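Local coordinates for large ribosomal subunit protein uL10 (Thermotoga maritima, PDB 1ZAV) that probably builds the base of the ribosomal stalk, binding large-subunit rRNA and L7/L12 dimers and helping the ribosome engage GTP-bound translation factors, at residues A28-F33 / N102-K107; E95-I100 / E130-L135. All coordinates share one frame; numbering follows the deposited sequence.

Contact 1 of 2, residues A28-F33 / N102-K107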
ATOM      1  N   ALA A  28      15.089  13.487  21.762  1.00 43.47           N
ATOM      2  CA  ALA A  28      16.052  12.415  22.011  1.00 44.16           C
ATOM      3  C   ALA A  28      16.846  12.532  23.308  1.00 45.47           C
ATOM      4  O   ALA A  28      17.172  13.632  23.768  1.00 47.33           O
ATOM      5  CB  ALA A  28      17.023  12.331  20.840  1.00 44.09           C
ATOM      6  N   ASP A  29      17.159  11.377  23.887  1.00 46.14           N
ATOM      7  CA  ASP A  29      17.973  11.291  25.091  1.00 46.00           C
ATOM      8  C   ASP A  29      19.388  11.181  24.528  1.00 46.16           C
ATOM      9  O   ASP A  29      19.717  10.182  23.891  1.00 44.74           O
ATOM     10  CB  ASP A  29      17.630  10.019  25.873  1.00 45.04           C
ATOM     11  CG  ASP A  29      18.578   9.763  27.031  1.00 47.15           C
ATOM     12  OD1 ASP A  29      19.673  10.367  27.071  1.00 44.76           O
ATOM     13  OD2 ASP A  29      18.234   8.938  27.901  1.00 50.70           O
ATOM     14  N   PHE A  30      20.214  12.198  24.748  1.00 45.55           N
ATOM     15  CA  PHE A  30      21.575  12.189  24.220  1.00 46.85           C
ATOM     16  C   PHE A  30      22.628  12.092  25.327  1.00 46.42           C
ATOM     17  O   PHE A  30      23.815  12.367  25.105  1.00 45.96           O
ATOM     18  CB  PHE A  30      21.797  13.450  23.378  1.00 46.39           C
ATOM     19  CG  PHE A  30      22.929  13.338  22.388  1.00 49.09           C
ATOM     20  CD1 PHE A  30      22.896  12.378  21.380  1.00 49.69           C
ATOM     21  CD2 PHE A  30      24.023  14.202  22.460  1.00 47.84           C
ATOM     22  CE1 PHE A  30      23.933  12.276  20.448  1.00 51.06           C
ATOM     23  CE2 PHE A  30      25.067  14.109  21.533  1.00 51.30           C
ATOM     24  CZ  PHE A  30      25.021  13.144  20.527  1.00 50.14           C
ATOM     25  N   LEU A  31      22.186  11.694  26.517  1.00 45.79           N
ATOM     26  CA  LEU A  31      23.073  11.548  27.667  1.00 45.56           C
ATOM     27  C   LEU A  31      24.156  10.514  27.377  1.00 46.23           C
ATOM     28  O   LEU A  31      23.894   9.504  26.731  1.00 47.18           O
ATOM     29  CB  LEU A  31      22.273  11.109  28.899  1.00 45.88           C
ATOM     30  CG  LEU A  31      21.214  12.086  29.419  1.00 46.27           C
ATOM     31  CD1 LEU A  31      20.361  11.408  30.477  1.00 47.07           C
ATOM     32  CD2 LEU A  31      21.898  13.313  29.991  1.00 45.28           C
ATOM     33  N   GLY A  32      25.373  10.776  27.842  1.00 46.59           N
ATOM     34  CA  GLY A  32      26.455   9.826  27.635  1.00 47.27           C
ATOM     35  C   GLY A  32      27.232   9.954  26.342  1.00 47.78           C
ATOM     36  O   GLY A  32      28.371   9.489  26.254  1.00 48.88           O
ATOM     37  N   PHE A  33      26.617  10.558  25.331  1.00 47.07           N
ATOM     38  CA  PHE A  33      27.275  10.762  24.045  1.00 48.23           C
ATOM     39  C   PHE A  33      28.350  11.833  24.217  1.00 47.91           C
ATOM     40  O   PHE A  33      28.224  12.732  25.054  1.00 47.94           O
ATOM     41  CB  PHE A  33      26.258  11.210  22.992  1.00 49.06           C
ATOM     42  CG  PHE A  33      25.386  10.103  22.471  1.00 49.07           C
ATOM     43  CD1 PHE A  33      25.791   9.340  21.381  1.00 50.65           C
ATOM     44  CD2 PHE A  33      24.155   9.831  23.058  1.00 48.22           C
ATOM     45  CE1 PHE A  33      24.977   8.327  20.878  1.00 50.29           C
ATOM     46  CE2 PHE A  33      23.338   8.821  22.563  1.00 47.99           C
ATOM     47  CZ  PHE A  33      23.749   8.067  21.471  1.00 48.37           C
ATOM     48  N   ASN A 102      19.816   5.830  12.436  1.00 45.35           N
ATOM     49  CA  ASN A 102      21.007   5.059  12.081  1.00 47.07           C
ATOM     50  C   ASN A 102      22.245   5.475  12.879  1.00 47.75           C
ATOM     51  O   ASN A 102      23.205   4.709  12.992  1.00 46.86           O
ATOM     52  CB  ASN A 102      21.277   5.186  10.577  1.00 47.50           C
ATOM     53  CG  ASN A 102      20.228   4.475   9.732  1.00 47.98           C
ATOM     54  OD1 ASN A 102      20.033   4.800   8.560  1.00 48.55           O
ATOM     55  ND2 ASN A 102      19.551   3.493  10.327  1.00 48.32           N
ATOM     56  N   PHE A 103      22.231   6.685  13.437  1.00 46.17           N
ATOM     57  CA  PHE A 103      23.364   7.148  14.225  1.00 45.73           C
ATOM     58  C   PHE A 103      23.352   6.422  15.564  1.00 46.73           C
ATOM     59  O   PHE A 103      24.388   5.924  16.018  1.00 46.36           O
ATOM     60  CB  PHE A 103      23.285   8.663  14.464  1.00 45.03           C
ATOM     61  CG  PHE A 103      24.432   9.209  15.272  1.00 44.83           C
ATOM     62  CD1 PHE A 103      25.661   9.468  14.675  1.00 44.91           C
ATOM     63  CD2 PHE A 103      24.282   9.458  16.631  1.00 43.76           C
ATOM     64  CE1 PHE A 103      26.725   9.962  15.421  1.00 47.04           C
ATOM     65  CE2 PHE A 103      25.334   9.948  17.389  1.00 45.57           C
ATOM     66  CZ  PHE A 103      26.563  10.205  16.783  1.00 47.02           C
ATOM     67  N   TYR A 104      22.181   6.375  16.198  1.00 45.02           N
ATOM     68  CA  TYR A 104      22.042   5.697  17.481  1.00 46.10           C
ATOM     69  C   TYR A 104      22.386   4.222  17.300  1.00 47.69           C
ATOM     70  O   TYR A 104      22.966   3.601  18.186  1.00 46.91           O
ATOM     71  CB  TYR A 104      20.613   5.839  18.020  1.00 45.72           C
ATOM     72  CG  TYR A 104      20.417   7.054  18.905  1.00 43.26           C
ATOM     73  CD1 TYR A 104      20.716   8.336  18.441  1.00 44.60           C
ATOM     74  CD2 TYR A 104      19.976   6.916  20.222  1.00 44.08           C
ATOM     75  CE1 TYR A 104      20.587   9.461  19.274  1.00 43.27           C
ATOM     76  CE2 TYR A 104      19.840   8.027  21.060  1.00 43.78           C
ATOM     77  CZ  TYR A 104      20.151   9.294  20.579  1.00 44.09           C
ATOM     78  OH  TYR A 104      20.040  10.386  21.408  1.00 42.91           O
ATOM     79  N   LYS A 105      22.027   3.675  16.144  1.00 50.95           N
ATOM     80  CA  LYS A 105      22.317   2.275  15.846  1.00 56.35           C
ATOM     81  C   LYS A 105      23.816   2.045  15.706  1.00 57.70           C
ATOM     82  O   LYS A 105      24.361   1.101  16.282  1.00 58.83           O
ATOM     83  CB  LYS A 105      21.602   1.839  14.565  1.00 58.45           C
ATOM     84  CG  LYS A 105      20.203   1.296  14.801  1.00 59.78           C
ATOM     85  CD  LYS A 105      19.511   0.934  13.493  1.00 62.66           C
ATOM     86  CE  LYS A 105      20.305  -0.086  12.690  1.00 63.77           C
ATOM     87  NZ  LYS A 105      19.638  -0.391  11.393  1.00 65.70           N
ATOM     88  N   ASP A 106      24.479   2.909  14.944  1.00 59.45           N
ATOM     89  CA  ASP A 106      25.923   2.807  14.745  1.00 60.34           C
ATOM     90  C   ASP A 106      26.649   2.894  16.088  1.00 60.96           C
ATOM     91  O   ASP A 106      27.696   2.279  16.284  1.00 59.41           O
ATOM     92  CB  ASP A 106      26.419   3.939  13.839  1.00 60.86           C
ATOM     93  CG  ASP A 106      25.821   3.885  12.453  1.00 62.40           C
ATOM     94  OD1 ASP A 106      26.086   4.810  11.656  1.00 63.94           O
ATOM     95  OD2 ASP A 106      25.088   2.920  12.154  1.00 63.18           O
ATOM     96  N   LYS A 107      26.089   3.670  17.011  1.00 61.10           N
ATOM     97  CA  LYS A 107      26.690   3.838  18.326  1.00 61.85           C
ATOM     98  C   LYS A 107      26.216   2.778  19.307  1.00 61.51           C
ATOM     99  O   LYS A 107      26.633   2.758  20.464  1.00 60.85           O
ATOM    100  CB  LYS A 107      26.388   5.239  18.870  1.00 63.47           C
ATOM    101  CG  LYS A 107      27.488   6.248  18.582  1.00 66.11           C
ATOM    102  CD  LYS A 107      27.843   6.272  17.104  1.00 68.25           C
ATOM    103  CE  LYS A 107      29.192   6.924  16.881  1.00 69.81           C
ATOM    104  NZ  LYS A 107      29.595   6.902  15.447  1.00 71.37           N
TER
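Phe33 and Tyr104 meet ring to ring between segment 28-33, the end of strand 24-28 and the loop after it, and the C-terminal end of helix 94-106. CZ of Phe33 stands over the centre of one face of the Tyr104 ring. The two form an oblique aromatic pair, with planes inclined at 48° and centroids 4.9 Å apart. CE1 of Phe33 reaches on to CE2 of Phe103, 3.9 Å away. Lys107 CB, just after the helix, sits at the edge of the Phe33 ring before its chain turns away. Phe30 has CG anti to its N (chi1 -159°), which swings the ring toward the helix. CE1 of Phe30 then lies 4.1 Å from CE2 of Phe103. Phe30 also packs against Phe33 in its own segment, with Phe33 CB over the centre of the Phe30 ring.

The polar part is one hydrogen bond. Tyr104 OH donates to Asp29 O, modelled at 2.5 Å, though the position of that oxygen is less certain. The carbonyl oxygen lies at the edge of the Tyr104 ring, in its plane. Ala28 CB is 3.6 Å from Tyr104 OH, and Phe30 CD1 also touches Tyr104 OH.

Within the loop, Leu31 N donates to Asp29 OD1 at 2.9 Å, an Asx turn. A type II beta turn follows from Phe30 to Phe33. Asp29 OD1 also makes a salt bridge with Arg113, and Phe103 packs on helix 35-49.

The chemistry is that of an aromatic cluster with a single polar link: a buried tyrosine whose hydroxyl appears to satisfy the Asp29 carbonyl just past strand 24-28, though that short bond is doubtful in detail.

Contact 2 of 2, residues E95-I100 / E130-L135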
ATOM      1  N   GLU A  95      14.215  12.344   6.049  1.00 41.07           N
ATOM      2  CA  GLU A  95      15.623  11.966   6.038  1.00 40.88           C
ATOM      3  C   GLU A  95      16.364  12.234   7.362  1.00 40.14           C
ATOM      4  O   GLU A  95      17.323  11.543   7.690  1.00 36.93           O
ATOM      5  CB  GLU A  95      16.344  12.680   4.891  1.00 42.99           C
ATOM      6  CG  GLU A  95      17.846  12.430   4.859  1.00 47.62           C
ATOM      7  CD  GLU A  95      18.196  10.990   4.526  1.00 50.28           C
ATOM      8  OE1 GLU A  95      19.377  10.612   4.688  1.00 52.01           O
ATOM      9  OE2 GLU A  95      17.293  10.242   4.093  1.00 49.79           O
ATOM     10  N   ALA A  96      15.935  13.243   8.116  1.00 38.45           N
ATOM     11  CA  ALA A  96      16.593  13.550   9.385  1.00 36.83           C
ATOM     12  C   ALA A  96      16.289  12.462  10.411  1.00 37.61           C
ATOM     13  O   ALA A  96      17.134  12.119  11.238  1.00 36.18           O
ATOM     14  CB  ALA A  96      16.138  14.917   9.915  1.00 39.56           C
ATOM     15  N   VAL A  97      15.074  11.930  10.371  1.00 39.15           N
ATOM     16  CA  VAL A  97      14.721  10.868  11.306  1.00 40.90           C
ATOM     17  C   VAL A  97      15.622   9.657  11.006  1.00 40.90           C
ATOM     18  O   VAL A  97      16.205   9.060  11.914  1.00 40.94           O
ATOM     19  CB  VAL A  97      13.241  10.478  11.174  1.00 41.62           C
ATOM     20  CG1 VAL A  97      12.895   9.395  12.208  1.00 38.51           C
ATOM     21  CG2 VAL A  97      12.348  11.721  11.382  1.00 38.88           C
ATOM     22  N   LYS A  98      15.756   9.319   9.729  1.00 44.28           N
ATOM     23  CA  LYS A  98      16.603   8.193   9.322  1.00 44.50           C
ATOM     24  C   LYS A  98      18.042   8.384   9.776  1.00 45.18           C
ATOM     25  O   LYS A  98      18.695   7.442  10.238  1.00 45.07           O
ATOM     26  CB  LYS A  98      16.589   8.031   7.800  1.00 47.91           C
ATOM     27  CG  LYS A  98      17.396   6.826   7.311  1.00 51.29           C
ATOM     28  CD  LYS A  98      17.686   6.900   5.819  1.00 55.92           C
ATOM     29  CE  LYS A  98      16.430   7.186   5.004  1.00 59.57           C
ATOM     30  NZ  LYS A  98      15.392   6.123   5.147  1.00 62.95           N
ATOM     31  N   ILE A  99      18.545   9.608   9.624  1.00 45.40           N
ATOM     32  CA  ILE A  99      19.909   9.918  10.020  1.00 43.86           C
ATOM     33  C   ILE A  99      20.164   9.693  11.512  1.00 43.63           C
ATOM     34  O   ILE A  99      21.158   9.074  11.888  1.00 39.27           O
ATOM     35  CB  ILE A  99      20.289  11.392   9.641  1.00 44.00           C
ATOM     36  CG1 ILE A  99      20.373  11.524   8.117  1.00 45.52           C
ATOM     37  CG2 ILE A  99      21.635  11.781  10.266  1.00 40.89           C
ATOM     38  CD1 ILE A  99      20.565  12.948   7.615  1.00 41.99           C
ATOM     39  N   ILE A 100      19.275  10.182  12.374  1.00 40.48           N
ATOM     40  CA  ILE A 100      19.508  10.013  13.797  1.00 39.53           C
ATOM     41  C   ILE A 100      19.210   8.586  14.245  1.00 38.84           C
ATOM     42  O   ILE A 100      19.790   8.094  15.213  1.00 39.67           O
ATOM     43  CB  ILE A 100      18.674  11.014  14.634  1.00 37.81           C
ATOM     44  CG1 ILE A 100      19.206  11.051  16.072  1.00 37.97           C
ATOM     45  CG2 ILE A 100      17.214  10.620  14.604  1.00 37.98           C
ATOM     46  CD1 ILE A 100      18.537  12.098  16.950  1.00 40.84           C
ATOM     47  N   GLU A 130      10.918   4.091  14.197  1.00 47.75           N
ATOM     48  CA  GLU A 130      11.404   3.074  13.268  1.00 48.45           C
ATOM     49  C   GLU A 130      10.623   3.118  11.951  1.00 48.40           C
ATOM     50  O   GLU A 130      11.195   2.960  10.873  1.00 49.17           O
ATOM     51  CB  GLU A 130      11.265   1.680  13.886  1.00 50.61           C
ATOM     52  CG  GLU A 130      11.797   0.564  12.995  1.00 53.05           C
ATOM     53  CD  GLU A 130      11.516  -0.826  13.547  1.00 56.89           C
ATOM     54  OE1 GLU A 130      11.934  -1.811  12.901  1.00 56.68           O
ATOM     55  OE2 GLU A 130      10.876  -0.935  14.617  1.00 57.01           O
ATOM     56  N   ASN A 131       9.313   3.330  12.042  1.00 48.84           N
ATOM     57  CA  ASN A 131       8.470   3.387  10.851  1.00 50.65           C
ATOM     58  C   ASN A 131       8.970   4.481   9.912  1.00 49.75           C
ATOM     59  O   ASN A 131       9.209   4.249   8.723  1.00 49.96           O
ATOM     60  CB  ASN A 131       7.013   3.682  11.233  1.00 53.46           C
ATOM     61  CG  ASN A 131       6.396   2.590  12.096  1.00 58.20           C
ATOM     62  OD1 ASN A 131       5.257   2.721  12.555  1.00 59.47           O
ATOM     63  ND2 ASN A 131       7.137   1.508  12.316  1.00 59.68           N
ATOM     64  N   ILE A 132       9.116   5.680  10.459  1.00 48.09           N
ATOM     65  CA  ILE A 132       9.580   6.822   9.685  1.00 46.91           C
ATOM     66  C   ILE A 132      10.974   6.549   9.130  1.00 45.10           C
ATOM     67  O   ILE A 132      11.238   6.773   7.954  1.00 46.79           O
ATOM     68  CB  ILE A 132       9.638   8.093  10.566  1.00 46.19           C
ATOM     69  CG1 ILE A 132       8.269   8.340  11.210  1.00 46.81           C
ATOM     70  CG2 ILE A 132      10.057   9.291   9.721  1.00 46.32           C
ATOM     71  CD1 ILE A 132       8.284   9.395  12.299  1.00 48.22           C
ATOM     72  N   ALA A 133      11.858   6.051   9.984  1.00 46.15           N
ATOM     73  CA  ALA A 133      13.237   5.774   9.594  1.00 45.94           C
ATOM     74  C   ALA A 133      13.371   4.804   8.437  1.00 48.35           C
ATOM     75  O   ALA A 133      14.305   4.909   7.632  1.00 47.03           O
ATOM     76  CB  ALA A 133      14.015   5.251  10.788  1.00 44.97           C
ATOM     77  N   LYS A 134      12.436   3.865   8.346  1.00 49.36           N
ATOM     78  CA  LYS A 134      12.486   2.859   7.295  1.00 51.15           C
ATOM     79  C   LYS A 134      11.663   3.188   6.051  1.00 49.72           C
ATOM     80  O   LYS A 134      11.541   2.353   5.159  1.00 48.94           O
ATOM     81  CB  LYS A 134      12.043   1.504   7.857  1.00 52.62           C
ATOM     82  CG  LYS A 134      12.507   0.305   7.033  1.00 58.72           C
ATOM     83  CD  LYS A 134      14.027   0.158   7.060  1.00 62.30           C
ATOM     84  CE  LYS A 134      14.487  -1.105   6.331  1.00 64.33           C
ATOM     85  NZ  LYS A 134      15.941  -1.397   6.551  1.00 66.44           N
ATOM     86  N   LEU A 135      11.089   4.387   5.986  1.00 48.24           N
ATOM     87  CA  LEU A 135      10.308   4.750   4.814  1.00 49.44           C
ATOM     88  C   LEU A 135      11.223   4.734   3.598  1.00 50.99           C
ATOM     89  O   LEU A 135      12.394   5.105   3.689  1.00 49.46           O
ATOM     90  CB  LEU A 135       9.703   6.150   4.964  1.00 50.30           C
ATOM     91  CG  LEU A 135       8.666   6.352   6.069  1.00 50.28           C
ATOM     92  CD1 LEU A 135       8.265   7.818   6.119  1.00 51.49           C
ATOM     93  CD2 LEU A 135       7.456   5.467   5.810  1.00 51.35           C
TER
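Val97 and Ile132 face each other between helix 94-106 and helix 126-133. Their side chains cross at about a right angle. The CG2 methyl of Ile132 is the main point of touch. It lies 3.7 Å from Val97 CB and equally 3.7 Å from Val97 CG2. Ile132 has CG1 beside its backbone N and anti to the carbonyl carbon. This leaves CG2 as the branch turned to the valine. Val97 CG1 packs against Ile132 CB at 3.9 Å and also lies near the backbone of Ala133.

The closest backbone approach is here too, with the CA atoms of Lys98 and Ala133 4.2 Å apart. The small Ala133 side chain suits such a close approach: its CB is 4.2 Å from Lys98 CA. Helix 94-106 packs on the five-stranded antiparallel sheet, where Val97 also touches Leu24 and Leu26 of strand 24-28. Helix 126-133, which follows edge strand 122-125, packs against helix 94-106.

Lys98 starts extended and then bends at chi3 (-50°) and chi4 (-62°). The double bend brings NZ back to Ala133 O, to which it donates a hydrogen bond of 3.0 Å. The donor is tilted 31° from the carbonyl plane. Ala133 is the last residue of its helix, so the ammonium sits at the C-terminal end, where its positive charge is probably favourable. Leu135 O lies 3.5 Å from the same Lys98 NZ.

How the contacts relate
From the N terminus, the chain first reaches segment 28-33, the end of strand 24-28 and the loop after it. It then passes through helix 35-49, strand 53-58, helix 60-69 and strand 83-88 before helix 94-106. The early part of that helix supplies 95-100 to contact 2, and its end, with Lys107 after it, supplies 102-107 to contact 1. Contact 1 closes its loop at 102-107, after contact 2 has begun, and contact 2 closes at 130-135. The two loops therefore cross. Helix 94-106 is common to both, tied to the loop after strand 24-28 and to helix 126-133. The centres are 14 Å apart, and Ala28 CB packs on Ile100 CD1 at 4.2 Å.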